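Local coordinates for cell wall surface anchor family protein (PDB 4OQ1) that serves as an ancillary pilin of Streptococcus pneumoniae and probably fastens the pilus to the cell wall, at residues Y63-H74 and P122-T130; L34-L44 and I113-Y121. The protein carries 3 engineered substitutions. All blocks are in the same frame, centred on the assembly; numbering follows the deposited sequence.

Contact 1: Y63-H74 and P122-T130; sequences YDDRVQIVRDLH and PAEFLFEMT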
loop_
_atom_site.group_PDB
_atom_site.type_symbol
_atom_site.label_atom_id
_atom_site.label_comp_id
_atom_site.label_asym_id
_atom_site.label_seq_id
_atom_site.Cartn_x
_atom_site.Cartn_y
_atom_site.Cartn_z
ATOM N N TYR A 63 -35.279 -23.032 20.081
ATOM C CA TYR A 63 -34.981 -21.883 19.213
ATOM C C TYR A 63 -35.537 -20.613 19.843
ATOM O O TYR A 63 -35.000 -19.554 19.607
ATOM C CB TYR A 63 -35.570 -22.053 17.798
ATOM C CG TYR A 63 -35.103 -21.004 16.804
ATOM C CD1 TYR A 63 -33.758 -20.967 16.375
ATOM C CD2 TYR A 63 -36.018 -20.107 16.229
ATOM C CE1 TYR A 63 -33.310 -20.024 15.492
ATOM C CE2 TYR A 63 -35.573 -19.124 15.328
ATOM C CZ TYR A 63 -34.255 -19.120 14.936
ATOM O OH TYR A 63 -33.792 -18.165 14.063
ATOM N N ASP A 64 -36.555 -20.749 20.675
ATOM C CA ASP A 64 -37.077 -19.571 21.425
ATOM C C ASP A 64 -36.050 -18.978 22.339
ATOM O O ASP A 64 -36.158 -17.830 22.743
ATOM C CB ASP A 64 -38.326 -19.930 22.230
ATOM C CG ASP A 64 -39.532 -20.229 21.334
ATOM O OD1 ASP A 64 -39.656 -19.689 20.208
ATOM O OD2 ASP A 64 -40.274 -21.075 21.739
ATOM N N ASP A 65 -35.057 -19.804 22.725
ATOM C CA ASP A 65 -34.011 -19.415 23.652
ATOM C C ASP A 65 -32.665 -19.061 22.971
ATOM O O ASP A 65 -31.638 -18.876 23.641
ATOM C CB ASP A 65 -33.718 -20.509 24.674
ATOM C CG ASP A 65 -34.873 -20.771 25.637
ATOM O OD1 ASP A 65 -35.410 -19.773 26.218
ATOM O OD2 ASP A 65 -35.196 -21.967 25.753
ATOM N N ARG A 66 -32.712 -18.837 21.680
ATOM C CA ARG A 66 -31.489 -18.586 20.899
ATOM C C ARG A 66 -30.558 -17.510 21.385
ATOM O O ARG A 66 -29.335 -17.705 21.331
ATOM C CB ARG A 66 -31.819 -18.347 19.413
ATOM C CG ARG A 66 -32.779 -17.194 19.157
ATOM C CD ARG A 66 -33.257 -17.214 17.742
ATOM N NE ARG A 66 -34.142 -16.078 17.501
ATOM C CZ ARG A 66 -35.407 -16.002 17.861
ATOM N NH1 ARG A 66 -36.042 -17.003 18.492
ATOM N NH2 ARG A 66 -36.074 -14.889 17.593
ATOM N N VAL A 67 -31.087 -16.381 21.945
ATOM C CA VAL A 67 -30.196 -15.353 22.473
ATOM C C VAL A 67 -29.316 -15.890 23.609
ATOM O O VAL A 67 -28.099 -15.735 23.624
ATOM C CB VAL A 67 -31.004 -14.053 22.920
ATOM C CG1 VAL A 67 -30.182 -13.137 23.750
ATOM C CG2 VAL A 67 -31.540 -13.350 21.682
ATOM N N GLN A 68 -29.928 -16.582 24.547
ATOM C CA GLN A 68 -29.226 -17.078 25.708
ATOM C C GLN A 68 -28.305 -18.263 25.332
ATOM O O GLN A 68 -27.163 -18.348 25.836
ATOM C CB GLN A 68 -30.251 -17.518 26.734
ATOM C CG GLN A 68 -31.195 -16.360 27.218
ATOM C CD GLN A 68 -32.147 -15.665 26.172
ATOM O OE1 GLN A 68 -32.591 -16.280 25.204
ATOM N NE2 GLN A 68 -32.492 -14.340 26.427
ATOM N N ILE A 69 -28.771 -19.122 24.451
ATOM C CA ILE A 69 -27.988 -20.302 24.002
ATOM C C ILE A 69 -26.662 -19.859 23.372
ATOM O O ILE A 69 -25.535 -20.275 23.791
ATOM C CB ILE A 69 -28.797 -21.201 23.061
ATOM C CG1 ILE A 69 -29.938 -21.934 23.774
ATOM C CG2 ILE A 69 -27.889 -22.303 22.383
ATOM C CD1 ILE A 69 -30.891 -22.521 22.747
ATOM N N VAL A 70 -26.777 -18.944 22.420
ATOM C CA VAL A 70 -25.650 -18.430 21.734
ATOM C C VAL A 70 -24.692 -17.763 22.698
ATOM O O VAL A 70 -23.518 -18.011 22.626
ATOM C CB VAL A 70 -26.045 -17.480 20.596
ATOM C CG1 VAL A 70 -24.857 -16.646 20.064
ATOM C CG2 VAL A 70 -26.793 -18.270 19.502
ATOM N N ARG A 71 -25.218 -16.910 23.607
ATOM C CA ARG A 71 -24.369 -16.470 24.723
ATOM C C ARG A 71 -23.754 -17.554 25.579
ATOM O O ARG A 71 -22.602 -17.427 26.046
ATOM C CB ARG A 71 -25.211 -15.547 25.643
ATOM C CG ARG A 71 -24.415 -14.971 26.816
ATOM C CD ARG A 71 -25.332 -14.473 27.907
ATOM N NE ARG A 71 -26.410 -13.693 27.322
ATOM C CZ ARG A 71 -27.507 -13.345 27.979
ATOM N NH1 ARG A 71 -27.662 -13.706 29.259
ATOM N NH2 ARG A 71 -28.444 -12.625 27.350
ATOM N N ASP A 72 -24.481 -18.595 25.873
ATOM C CA ASP A 72 -23.955 -19.595 26.786
ATOM C C ASP A 72 -22.932 -20.512 26.110
ATOM O O ASP A 72 -22.054 -21.072 26.763
ATOM C CB ASP A 72 -25.028 -20.444 27.460
ATOM C CG ASP A 72 -25.930 -19.602 28.435
ATOM O OD1 ASP A 72 -25.519 -18.506 28.887
ATOM O OD2 ASP A 72 -27.036 -20.054 28.700
ATOM N N LEU A 73 -23.007 -20.633 24.798
ATOM C CA LEU A 73 -21.941 -21.340 24.122
ATOM C C LEU A 73 -20.726 -20.527 23.613
ATOM O O LEU A 73 -19.776 -21.114 23.124
ATOM C CB LEU A 73 -22.568 -22.067 22.958
ATOM C CG LEU A 73 -23.623 -23.063 23.361
ATOM C CD1 LEU A 73 -24.283 -23.509 22.079
ATOM C CD2 LEU A 73 -23.065 -24.186 24.161
ATOM N N HIS A 74 -20.733 -19.182 23.732
ATOM C CA HIS A 74 -19.772 -18.275 23.160
ATOM C C HIS A 74 -18.279 -18.597 23.566
ATOM O O HIS A 74 -17.381 -18.675 22.726
ATOM C CB HIS A 74 -20.131 -16.823 23.566
ATOM C CG HIS A 74 -19.129 -15.815 23.087
ATOM N ND1 HIS A 74 -18.689 -15.748 21.779
ATOM C CD2 HIS A 74 -18.393 -14.892 23.779
ATOM C CE1 HIS A 74 -17.755 -14.814 21.671
ATOM N NE2 HIS A 74 -17.546 -14.291 22.873
ATOM N N PRO A 122 -15.822 -16.032 10.990
ATOM C CA PRO A 122 -16.462 -16.511 12.201
ATOM C C PRO A 122 -17.806 -15.891 12.387
ATOM O O PRO A 122 -18.000 -14.727 12.133
ATOM C CB PRO A 122 -15.490 -16.128 13.297
ATOM C CG PRO A 122 -14.676 -15.050 12.715
ATOM C CD PRO A 122 -14.647 -15.195 11.267
ATOM N N ALA A 123 -18.717 -16.694 12.919
ATOM C CA ALA A 123 -20.088 -16.339 13.075
ATOM C C ALA A 123 -20.802 -17.356 14.016
ATOM O O ALA A 123 -20.863 -18.524 13.741
ATOM C CB ALA A 123 -20.757 -16.307 11.723
ATOM N N GLU A 124 -21.392 -16.860 15.070
ATOM C CA GLU A 124 -22.054 -17.652 16.023
ATOM C C GLU A 124 -23.515 -17.439 16.015
ATOM O O GLU A 124 -23.963 -16.347 16.417
ATOM C CB GLU A 124 -21.528 -17.333 17.359
ATOM C CG GLU A 124 -20.026 -17.734 17.425
ATOM C CD GLU A 124 -19.339 -17.336 18.762
ATOM O OE1 GLU A 124 -20.018 -16.894 19.697
ATOM O OE2 GLU A 124 -18.102 -17.500 18.830
ATOM N N PHE A 125 -24.248 -18.474 15.580
ATOM C CA PHE A 125 -25.692 -18.351 15.553
ATOM C C PHE A 125 -26.354 -19.716 15.595
ATOM O O PHE A 125 -25.694 -20.783 15.395
ATOM C CB PHE A 125 -26.155 -17.569 14.315
ATOM C CG PHE A 125 -25.697 -18.156 13.011
ATOM C CD1 PHE A 125 -24.419 -17.950 12.492
ATOM C CD2 PHE A 125 -26.555 -18.958 12.284
ATOM C CE1 PHE A 125 -24.047 -18.558 11.318
ATOM C CE2 PHE A 125 -26.180 -19.530 11.106
ATOM C CZ PHE A 125 -24.945 -19.299 10.594
ATOM N N LEU A 126 -27.675 -19.694 15.701
ATOM C CA LEU A 126 -28.413 -20.922 15.587
ATOM C C LEU A 126 -29.290 -20.758 14.392
ATOM O O LEU A 126 -29.674 -19.651 14.058
ATOM C CB LEU A 126 -29.375 -21.093 16.783
ATOM C CG LEU A 126 -28.926 -21.245 18.219
ATOM C CD1 LEU A 126 -30.087 -21.642 19.102
ATOM C CD2 LEU A 126 -27.875 -22.289 18.275
ATOM N N PHE A 127 -29.574 -21.867 13.774
ATOM C CA PHE A 127 -30.690 -21.932 12.847
ATOM C C PHE A 127 -31.585 -23.183 13.057
ATOM O O PHE A 127 -31.106 -24.237 13.421
ATOM C CB PHE A 127 -30.188 -21.781 11.392
ATOM C CG PHE A 127 -29.362 -22.906 10.855
ATOM C CD1 PHE A 127 -29.956 -23.976 10.184
ATOM C CD2 PHE A 127 -28.006 -22.943 11.096
ATOM C CE1 PHE A 127 -29.207 -24.998 9.621
ATOM C CE2 PHE A 127 -27.232 -23.997 10.601
ATOM C CZ PHE A 127 -27.825 -25.031 9.891
ATOM N N GLU A 128 -32.850 -23.115 12.604
ATOM C CA GLU A 128 -33.737 -24.249 12.861
ATOM C C GLU A 128 -34.421 -24.591 11.547
ATOM O O GLU A 128 -34.915 -23.688 10.863
ATOM C CB GLU A 128 -34.704 -23.906 13.967
ATOM C CG GLU A 128 -35.707 -25.027 14.200
ATOM C CD GLU A 128 -36.672 -24.750 15.291
ATOM O OE1 GLU A 128 -36.647 -25.514 16.245
ATOM O OE2 GLU A 128 -37.447 -23.774 15.208
ATOM N N MET A 129 -34.307 -25.882 11.171
ATOM C CA MET A 129 -35.117 -26.506 10.106
ATOM C C MET A 129 -36.313 -27.341 10.670
ATOM O O MET A 129 -36.132 -28.264 11.400
ATOM C CB MET A 129 -34.149 -27.397 9.346
ATOM C CG MET A 129 -33.047 -26.569 8.664
ATOM S SD MET A 129 -33.743 -25.321 7.550
ATOM C CE MET A 129 -32.257 -25.059 6.551
ATOM N N THR A 130 -37.538 -26.984 10.311
ATOM C CA THR A 130 -38.675 -27.821 10.672
ATOM C C THR A 130 -39.463 -28.208 9.415
ATOM O O THR A 130 -39.191 -27.692 8.346
ATOM C CB THR A 130 -39.575 -27.079 11.646
ATOM O OG1 THR A 130 -40.261 -26.053 10.959
ATOM C CG2 THR A 130 -38.797 -26.473 12.727
HETATM O O HOH W 1 -36.849 -25.091 18.940
HETATM O O HOH W 2 -21.889 -18.809 20.603
#

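Contact 2: L34-L44 and I113-Y121; sequences LENYQEVVSQL and IIQTDAVSY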
loop_
_atom_site.group_PDB
_atom_site.type_symbol
_atom_site.label_atom_id
_atom_site.label_comp_id
_atom_site.label_asym_id
_atom_site.label_seq_id
_atom_site.Cartn_x
_atom_site.Cartn_y
_atom_site.Cartn_z
ATOM N N LEU A 34 -23.304 -12.697 3.636
ATOM C CA LEU A 34 -22.185 -12.264 4.458
ATOM C C LEU A 34 -21.850 -10.778 4.257
ATOM O O LEU A 34 -22.141 -10.199 3.175
ATOM C CB LEU A 34 -20.949 -13.047 4.107
ATOM C CG LEU A 34 -21.054 -14.560 4.092
ATOM C CD1 LEU A 34 -19.691 -15.095 3.784
ATOM C CD2 LEU A 34 -21.591 -15.155 5.405
ATOM N N GLU A 35 -21.146 -10.234 5.226
ATOM C CA GLU A 35 -20.541 -8.909 5.107
ATOM C C GLU A 35 -19.401 -8.997 4.049
ATOM O O GLU A 35 -18.562 -9.916 4.060
ATOM C CB GLU A 35 -19.986 -8.465 6.441
ATOM C CG GLU A 35 -20.986 -8.399 7.643
ATOM C CD GLU A 35 -20.303 -8.202 8.995
ATOM O OE1 GLU A 35 -19.151 -7.760 9.113
ATOM O OE2 GLU A 35 -20.924 -8.424 10.059
ATOM N N ASN A 36 -19.379 -8.027 3.128
ATOM C CA ASN A 36 -18.242 -7.837 2.230
ATOM C C ASN A 36 -18.137 -9.108 1.415
ATOM O O ASN A 36 -17.032 -9.557 1.117
ATOM C CB ASN A 36 -16.949 -7.575 3.035
ATOM C CG ASN A 36 -15.834 -6.858 2.207
ATOM O OD1 ASN A 36 -16.128 -6.202 1.262
ATOM N ND2 ASN A 36 -14.574 -7.041 2.582
ATOM N N TYR A 37 -19.308 -9.664 1.046
ATOM C CA TYR A 37 -19.411 -10.961 0.442
ATOM C C TYR A 37 -18.498 -11.107 -0.786
ATOM O O TYR A 37 -17.748 -12.025 -0.832
ATOM C CB TYR A 37 -20.849 -11.331 0.023
ATOM C CG TYR A 37 -20.959 -12.714 -0.605
ATOM C CD1 TYR A 37 -20.997 -13.893 0.208
ATOM C CD2 TYR A 37 -20.962 -12.886 -1.989
ATOM C CE1 TYR A 37 -21.089 -15.145 -0.357
ATOM C CE2 TYR A 37 -21.018 -14.152 -2.551
ATOM C CZ TYR A 37 -21.099 -15.271 -1.764
ATOM O OH TYR A 37 -21.169 -16.548 -2.334
ATOM N N GLN A 38 -18.605 -10.206 -1.788
ATOM C CA GLN A 38 -17.803 -10.334 -3.053
ATOM C C GLN A 38 -16.344 -10.435 -2.794
ATOM O O GLN A 38 -15.694 -11.304 -3.333
ATOM C CB GLN A 38 -17.980 -9.170 -4.034
ATOM C CG GLN A 38 -19.404 -8.671 -4.248
ATOM C CD GLN A 38 -20.384 -9.768 -4.567
ATOM O OE1 GLN A 38 -21.486 -9.839 -3.998
ATOM N NE2 GLN A 38 -20.012 -10.610 -5.511
ATOM N N GLU A 39 -15.822 -9.510 -2.005
ATOM C CA GLU A 39 -14.389 -9.529 -1.662
ATOM C C GLU A 39 -13.907 -10.773 -0.912
ATOM O O GLU A 39 -12.861 -11.279 -1.180
ATOM C CB GLU A 39 -14.011 -8.265 -0.854
ATOM C CG GLU A 39 -12.486 -8.087 -0.641
ATOM C CD GLU A 39 -12.080 -6.743 -0.046
ATOM O OE1 GLU A 39 -12.217 -6.565 1.186
ATOM O OE2 GLU A 39 -11.607 -5.839 -0.789
ATOM N N VAL A 40 -14.632 -11.192 0.114
ATOM C CA VAL A 40 -14.315 -12.450 0.786
ATOM C C VAL A 40 -14.246 -13.571 -0.211
ATOM O O VAL A 40 -13.264 -14.304 -0.260
ATOM C CB VAL A 40 -15.430 -12.819 1.820
ATOM C CG1 VAL A 40 -15.233 -14.207 2.329
ATOM C CG2 VAL A 40 -15.507 -11.775 2.948
ATOM N N VAL A 41 -15.282 -13.708 -1.039
ATOM C CA VAL A 41 -15.281 -14.791 -2.041
ATOM C C VAL A 41 -14.032 -14.678 -2.916
ATOM O O VAL A 41 -13.297 -15.650 -3.135
ATOM C CB VAL A 41 -16.537 -14.666 -2.910
ATOM C CG1 VAL A 41 -16.391 -15.418 -4.209
ATOM C CG2 VAL A 41 -17.762 -15.097 -2.159
ATOM N N SER A 42 -13.739 -13.466 -3.353
ATOM C CA SER A 42 -12.569 -13.259 -4.214
ATOM C C SER A 42 -11.341 -13.811 -3.553
ATOM O O SER A 42 -10.439 -14.242 -4.202
ATOM C CB SER A 42 -12.406 -11.803 -4.560
ATOM O OG SER A 42 -11.912 -11.080 -3.476
ATOM N N GLN A 43 -11.303 -13.859 -2.243
ATOM C CA GLN A 43 -10.094 -14.303 -1.593
ATOM C C GLN A 43 -10.039 -15.826 -1.462
ATOM O O GLN A 43 -9.007 -16.342 -0.984
ATOM C CB GLN A 43 -9.950 -13.684 -0.209
ATOM C CG GLN A 43 -9.812 -12.180 -0.094
ATOM C CD GLN A 43 -9.886 -11.782 1.390
ATOM O OE1 GLN A 43 -8.933 -12.003 2.167
ATOM N NE2 GLN A 43 -11.029 -11.234 1.804
ATOM N N LEU A 44 -11.099 -16.540 -1.881
ATOM C CA LEU A 44 -11.091 -18.000 -1.757
ATOM C C LEU A 44 -10.316 -18.705 -2.854
ATOM O O LEU A 44 -10.531 -18.445 -4.025
ATOM C CB LEU A 44 -12.463 -18.582 -1.780
ATOM C CG LEU A 44 -13.346 -18.136 -0.638
ATOM C CD1 LEU A 44 -14.637 -18.897 -0.761
ATOM C CD2 LEU A 44 -12.676 -18.395 0.707
ATOM N N ILE A 113 -18.482 -19.804 9.484
ATOM C CA ILE A 113 -18.962 -20.014 8.118
ATOM C C ILE A 113 -17.783 -20.401 7.203
ATOM O O ILE A 113 -17.955 -21.270 6.372
ATOM C CB ILE A 113 -19.667 -18.832 7.616
ATOM C CG1 ILE A 113 -20.890 -18.649 8.494
ATOM C CG2 ILE A 113 -20.075 -18.989 6.141
ATOM C CD1 ILE A 113 -21.774 -17.486 8.185
ATOM N N ILE A 114 -16.608 -19.820 7.429
ATOM C CA ILE A 114 -15.457 -20.054 6.567
ATOM C C ILE A 114 -14.202 -19.971 7.373
ATOM O O ILE A 114 -14.017 -19.077 8.185
ATOM C CB ILE A 114 -15.282 -18.933 5.520
ATOM C CG1 ILE A 114 -16.508 -18.769 4.678
ATOM C CG2 ILE A 114 -14.077 -19.245 4.631
ATOM C CD1 ILE A 114 -16.350 -17.711 3.614
ATOM N N GLN A 115 -13.288 -20.895 7.159
ATOM C CA GLN A 115 -12.079 -20.814 7.908
ATOM C C GLN A 115 -10.948 -21.374 7.103
ATOM O O GLN A 115 -10.840 -22.590 7.003
ATOM C CB GLN A 115 -12.209 -21.568 9.241
ATOM C CG GLN A 115 -10.973 -21.486 10.145
ATOM C CD GLN A 115 -10.451 -20.036 10.358
ATOM O OE1 GLN A 115 -9.413 -19.631 9.770
ATOM N NE2 GLN A 115 -11.193 -19.233 11.163
ATOM N N THR A 116 -10.133 -20.489 6.512
ATOM C CA THR A 116 -9.059 -20.870 5.612
ATOM C C THR A 116 -7.811 -20.097 5.993
ATOM O O THR A 116 -7.822 -19.214 6.847
ATOM C CB THR A 116 -9.382 -20.617 4.118
ATOM O OG1 THR A 116 -9.545 -19.201 3.839
ATOM C CG2 THR A 116 -10.595 -21.313 3.736
ATOM N N ASP A 117 -6.739 -20.462 5.327
ATOM C CA ASP A 117 -5.460 -19.804 5.462
ATOM C C ASP A 117 -5.516 -18.373 4.987
ATOM O O ASP A 117 -4.696 -17.595 5.378
ATOM C CB ASP A 117 -4.429 -20.501 4.580
ATOM C CG ASP A 117 -4.172 -21.945 4.990
ATOM O OD1 ASP A 117 -4.496 -22.329 6.139
ATOM O OD2 ASP A 117 -3.628 -22.689 4.134
ATOM N N ALA A 118 -6.442 -18.070 4.091
ATOM C CA ALA A 118 -6.564 -16.753 3.541
ATOM C C ALA A 118 -7.649 -15.987 4.260
ATOM O O ALA A 118 -7.454 -14.836 4.612
ATOM C CB ALA A 118 -6.911 -16.851 2.062
ATOM N N VAL A 119 -8.785 -16.652 4.470
ATOM C CA VAL A 119 -10.034 -16.017 4.874
ATOM C C VAL A 119 -10.706 -16.722 6.065
ATOM O O VAL A 119 -10.921 -17.922 6.017
ATOM C CB VAL A 119 -11.031 -16.107 3.715
ATOM C CG1 VAL A 119 -12.453 -15.750 4.139
ATOM C CG2 VAL A 119 -10.612 -15.171 2.640
ATOM N N SER A 120 -11.068 -15.949 7.077
ATOM C CA SER A 120 -11.834 -16.437 8.210
ATOM C C SER A 120 -13.116 -15.624 8.282
ATOM O O SER A 120 -13.065 -14.396 8.186
ATOM C CB SER A 120 -11.059 -16.212 9.455
ATOM O OG SER A 120 -10.017 -17.163 9.489
ATOM N N TYR A 121 -14.255 -16.308 8.407
ATOM C CA TYR A 121 -15.536 -15.635 8.636
ATOM C C TYR A 121 -16.242 -16.347 9.770
ATOM O O TYR A 121 -17.165 -17.165 9.550
ATOM C CB TYR A 121 -16.351 -15.610 7.411
ATOM C CG TYR A 121 -17.467 -14.630 7.504
ATOM C CD1 TYR A 121 -17.417 -13.427 6.763
ATOM C CD2 TYR A 121 -18.554 -14.842 8.312
ATOM C CE1 TYR A 121 -18.418 -12.491 6.884
ATOM C CE2 TYR A 121 -19.580 -13.935 8.427
ATOM C CZ TYR A 121 -19.516 -12.752 7.713
ATOM O OH TYR A 121 -20.583 -11.828 7.794
#

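Contact 1: Y63-H74 and P122-T130
Leu-126 reaches from strand 122-129 to the side of helix 66-73 that faces it and buries more surface than any other residue here. Its CD1 lies 3.7 Å from Arg-66 CB and 3.8 Å from Ile-69 CD1, while Val-70 CG2 comes alongside Leu-126 CG at 3.9 Å. Tyr-63, ahead of the helix, holds the far end: with CG anti to the backbone N (chi1 -171°), its ring takes Glu-128 CB over one face and presents its edge to Leu-126 O. Arg-66 CD sits near the rim of a face of the same ring, and Arg-66 NH1 bonds back to Tyr-63 O, 3.0 Å away. A water links Tyr-63 N to Glu-128 OE1. At the other end Glu-124, extended beyond CG, brings OE1 to the edge of the His-74 ring: His-74 ND1 donates to the syn lone pair of Glu-124 OE1 over 2.7 Å. A second water ties Glu-124 OE1 to Val-70 O, so this oxygen takes two bonds. The axes of helix 66-73 and strand 122-129 approach to 8.3 Å at 140°. Phe-125 and Phe-127 point to the other face, toward strands 28-33 and 137-140: a helix packed on one face of a beta sheet.

Contact 2: L34-L44 and I113-Y121
Leu-34 packs on Tyr-121: Leu-34 CD2 stands over one ring face, 4.1 Å from the centroid and 21° off its normal, while Leu-34 CB reaches Tyr-121 CE1 at 3.8 Å. The same CD2 methyl also meets Ile-113 CD1, at 3.6 Å. Further along, Val-40 CG1 touches both Val-119 CG1, 3.7 Å away, and Ile-114 CD1. Val-119 turns its other methyl to Gln-43, CG2 lying only 3.3 Å from Gln-43 CB, a tight approach, and Leu-44 CD2 lies near Val-119 CB. Ala-118 CB rests against Gln-43 O.

One hydrogen bond crosses the contact: Glu-35 N donates to Tyr-121 OH over 3.1 Å and almost straight, at 175°. Tyr-121 CG is anti to the backbone N (chi1 -164°), which carries the hydroxyl to this amide; the hydroxyl also bonds Ala-141 O. Gln-43 OE1 is engaged by Ser-191 and Glu-35 OE2 by Lys-143 N.

Within 113-121, Ile-113 and Ile-114 both face Tyr-121 in a classic beta bulge, and Thr-116 OG1 accepts from Val-119 N at 2.7 Å, an ST motif in the turn between the strands. Helix 37-42, through Val-40 and the residues flanking it, lies against the hairpin of strands 114-115 and 120-129, with Phe-93 of strand 85-93 and Ile-98 of strand 98-103 packing beside it, and Ile-185 of strand 177-185 touching Gln-43.

Both contacts use strand 120-129, near one edge of the same mixed sheet, with centres 22 Å apart: contact 1 sets helix 66-73 on it, while contact 2 sets helix 37-42 and its flanking residues on the hairpin it forms with 114-115. Contact 2 is the buried one, mostly aliphatic packing round Val-119 and a tyrosine, and Glu-39 and Gln-43 also meet strand 177-185 and residues 189-191. Contact 1 is partly exposed: an apolar centre flanked by polar ends, with a His-carboxylate bond and two bridging waters. The two meet where Ile-113 CD1 packs against Ala-123 CB at 3.9 Å and Phe-125 CE1 at 4.0 Å, on the sheet face turned from helix 66-73.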